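Local coordinates for protein EmGH1 (Erythrobacter marinus, PDB 5Z87) that probably hydrolyses beta-glucosidic bonds as a glycoside hydrolase family 3 enzyme, at residues G337-V342 with E366-R371. Residues are numbered along the deposited sequence; the frame is centred on the assembly and turned at random.
Sequences GLRAGV and ERYVRR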
loop_
_atom_site.group_PDB
_atom_site.type_symbol
_atom_site.label_atom_id
_atom_site.label_comp_id
_atom_site.label_asym_id
_atom_site.label_seq_id
_atom_site.Cartn_x
_atom_site.Cartn_y
_atom_site.Cartn_z
ATOM N N GLY A 337 -4.525 2.951 27.874
ATOM C CA GLY A 337 -3.477 3.921 27.576
ATOM C C GLY A 337 -2.449 4.059 28.691
ATOM O O GLY A 337 -1.236 4.096 28.440
ATOM N N LEU A 338 -2.912 4.149 29.937
ATOM C CA LEU A 338 -1.983 4.347 31.047
ATOM C C LEU A 338 -1.083 3.130 31.245
ATOM O O LEU A 338 0.142 3.266 31.384
ATOM C CB LEU A 338 -2.764 4.667 32.323
ATOM C CG LEU A 338 -1.922 5.232 33.455
ATOM C CD1 LEU A 338 -1.503 6.643 33.111
ATOM C CD2 LEU A 338 -2.721 5.185 34.765
ATOM N N ARG A 339 -1.665 1.923 31.239
ATOM C CA ARG A 339 -0.836 0.730 31.415
ATOM C C ARG A 339 0.064 0.495 30.217
ATOM O O ARG A 339 1.178 -0.026 30.372
ATOM C CB ARG A 339 -1.691 -0.510 31.655
ATOM C CG ARG A 339 -2.886 -0.287 32.539
ATOM C CD ARG A 339 -2.779 -0.979 33.856
ATOM N NE ARG A 339 -2.460 -2.386 33.704
ATOM C CZ ARG A 339 -3.361 -3.327 33.463
ATOM N NH1 ARG A 339 -2.978 -4.595 33.344
ATOM N NH2 ARG A 339 -4.640 -2.995 33.346
ATOM N N ALA A 340 -0.397 0.859 29.016
ATOM C CA ALA A 340 0.470 0.722 27.853
ATOM C C ALA A 340 1.692 1.602 28.008
ATOM O O ALA A 340 2.806 1.193 27.669
ATOM C CB ALA A 340 -0.285 1.066 26.568
ATOM N N GLY A 341 1.507 2.813 28.539
ATOM C CA GLY A 341 2.629 3.701 28.732
ATOM C C GLY A 341 2.439 5.132 28.267
ATOM O O GLY A 341 3.426 5.852 28.098
ATOM N N VAL A 342 1.195 5.556 28.048
ATOM C CA VAL A 342 0.891 6.971 27.848
ATOM C C VAL A 342 0.822 7.651 29.216
ATOM O O VAL A 342 0.004 7.276 30.063
ATOM C CB VAL A 342 -0.427 7.160 27.088
ATOM C CG1 VAL A 342 -0.707 8.645 26.920
ATOM C CG2 VAL A 342 -0.406 6.426 25.738
ATOM N N GLU A 366 -2.706 2.027 41.797
ATOM C CA GLU A 366 -2.238 3.402 41.952
ATOM C C GLU A 366 -0.827 3.577 41.402
ATOM O O GLU A 366 -0.472 4.673 40.951
ATOM C CB GLU A 366 -2.316 3.817 43.430
ATOM C CG GLU A 366 -1.369 4.936 43.855
ATOM C CD GLU A 366 -1.866 5.696 45.084
ATOM O OE1 GLU A 366 -2.891 5.282 45.676
ATOM O OE2 GLU A 366 -1.236 6.720 45.446
ATOM N N ARG A 367 -0.030 2.504 41.382
ATOM C CA ARG A 367 1.347 2.618 40.924
ATOM C C ARG A 367 1.455 3.086 39.467
ATOM O O ARG A 367 2.497 3.631 39.088
ATOM C CB ARG A 367 2.072 1.284 41.118
ATOM C CG ARG A 367 1.742 0.210 40.087
ATOM C CD ARG A 367 2.651 -1.003 40.262
ATOM N NE ARG A 367 2.915 -1.707 39.006
ATOM C CZ ARG A 367 2.228 -2.764 38.588
ATOM N NH1 ARG A 367 2.535 -3.345 37.435
ATOM N NH2 ARG A 367 1.229 -3.238 39.323
ATOM N N TYR A 368 0.409 2.902 38.649
ATOM C CA TYR A 368 0.444 3.411 37.275
ATOM C C TYR A 368 0.292 4.930 37.248
ATOM O O TYR A 368 0.940 5.615 36.448
ATOM C CB TYR A 368 -0.646 2.732 36.433
ATOM C CG TYR A 368 -0.301 1.297 36.094
ATOM C CD1 TYR A 368 0.641 1.004 35.111
ATOM C CD2 TYR A 368 -0.898 0.236 36.765
ATOM C CE1 TYR A 368 0.975 -0.298 34.799
ATOM C CE2 TYR A 368 -0.564 -1.080 36.455
ATOM C CZ TYR A 368 0.375 -1.333 35.472
ATOM O OH TYR A 368 0.722 -2.625 35.161
ATOM N N VAL A 369 -0.558 5.475 38.121
ATOM C CA VAL A 369 -0.647 6.923 38.255
ATOM C C VAL A 369 0.693 7.491 38.694
ATOM O O VAL A 369 1.162 8.498 38.153
ATOM C CB VAL A 369 -1.776 7.298 39.226
ATOM C CG1 VAL A 369 -1.781 8.790 39.469
ATOM C CG2 VAL A 369 -3.113 6.857 38.652
ATOM N N ARG A 370 1.347 6.828 39.652
ATOM C CA ARG A 370 2.627 7.303 40.170
ATOM C C ARG A 370 3.740 7.169 39.130
ATOM O O ARG A 370 4.604 8.051 39.021
ATOM C CB ARG A 370 2.968 6.535 41.456
ATOM C CG ARG A 370 4.440 6.505 41.857
ATOM C CD ARG A 370 4.920 7.870 42.267
ATOM N NE ARG A 370 6.355 7.930 42.567
ATOM C CZ ARG A 370 6.852 8.027 43.802
ATOM N NH1 ARG A 370 6.024 8.050 44.844
ATOM N NH2 ARG A 370 8.168 8.094 43.999
ATOM N N ARG A 371 3.742 6.070 38.364
ATOM C CA ARG A 371 4.714 5.930 37.281
ATOM C C ARG A 371 4.590 7.085 36.290
ATOM O O ARG A 371 5.588 7.719 35.920
ATOM C CB ARG A 371 4.525 4.582 36.574
ATOM C CG ARG A 371 5.581 4.302 35.496
ATOM C CD ARG A 371 5.299 2.985 34.756
ATOM N NE ARG A 371 4.080 3.031 33.939
ATOM C CZ ARG A 371 3.730 2.089 33.064
ATOM N NH1 ARG A 371 4.501 1.017 32.881
ATOM N NH2 ARG A 371 2.610 2.214 32.370
HETATM O O HOH W 1 1.954 4.484 34.006
#
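The aliphatic arm of Arg-339 lies over one face of the Tyr-368 ring, its CD 3.5 Å from the ring centroid and 17° off the normal, a CH-pi contact. Bends at chi2 and chi3 bring that methylene onto the ring, while NE passes the CZ end and the guanidinium plane stands 54° from the ring plane. Beside it, Leu-338 sets CD2 against Tyr-368 CB at 3.6 Å and more loosely against Val-369. Arg-371 reaches across to the end of the other helix. With CG anti to the backbone N (chi1 -175°) and a single bend at chi3, its NH2 meets two carbonyls at the guanidinium edge: Leu-338 O at 2.9 Å through a weak, strongly bent bond, and Arg-339 O at 3.3 Å through a straighter but also weak one. Arg-371 NE donates to a water 2.6 Å away, which is also placed to donate to Tyr-368 O. Tyr-368 CD1 lies 3.5 Å above one face of the Arg-371 guanidinium, off toward its rim, while the NH2 of that group sits at the edge of the tyrosine ring. With an alanine at Tyr-368, the Arg-339 methylene would probably lose the ring face it lies on, and Arg-371 would be likelier to turn from the carbonyls. Further out, Leu-355 and Leu-364 pack on Leu-338, and Asn-297 touches Arg-371. Helix 330-340 runs to Ala-340; Gly-341, with positive phi, is the first residue beyond it. Here a positively charged side chain meets carbonyls at a helix C-terminus, joining helices 330-340 and 366-382 within the TIM-barrel-related N-terminal domain of family 3.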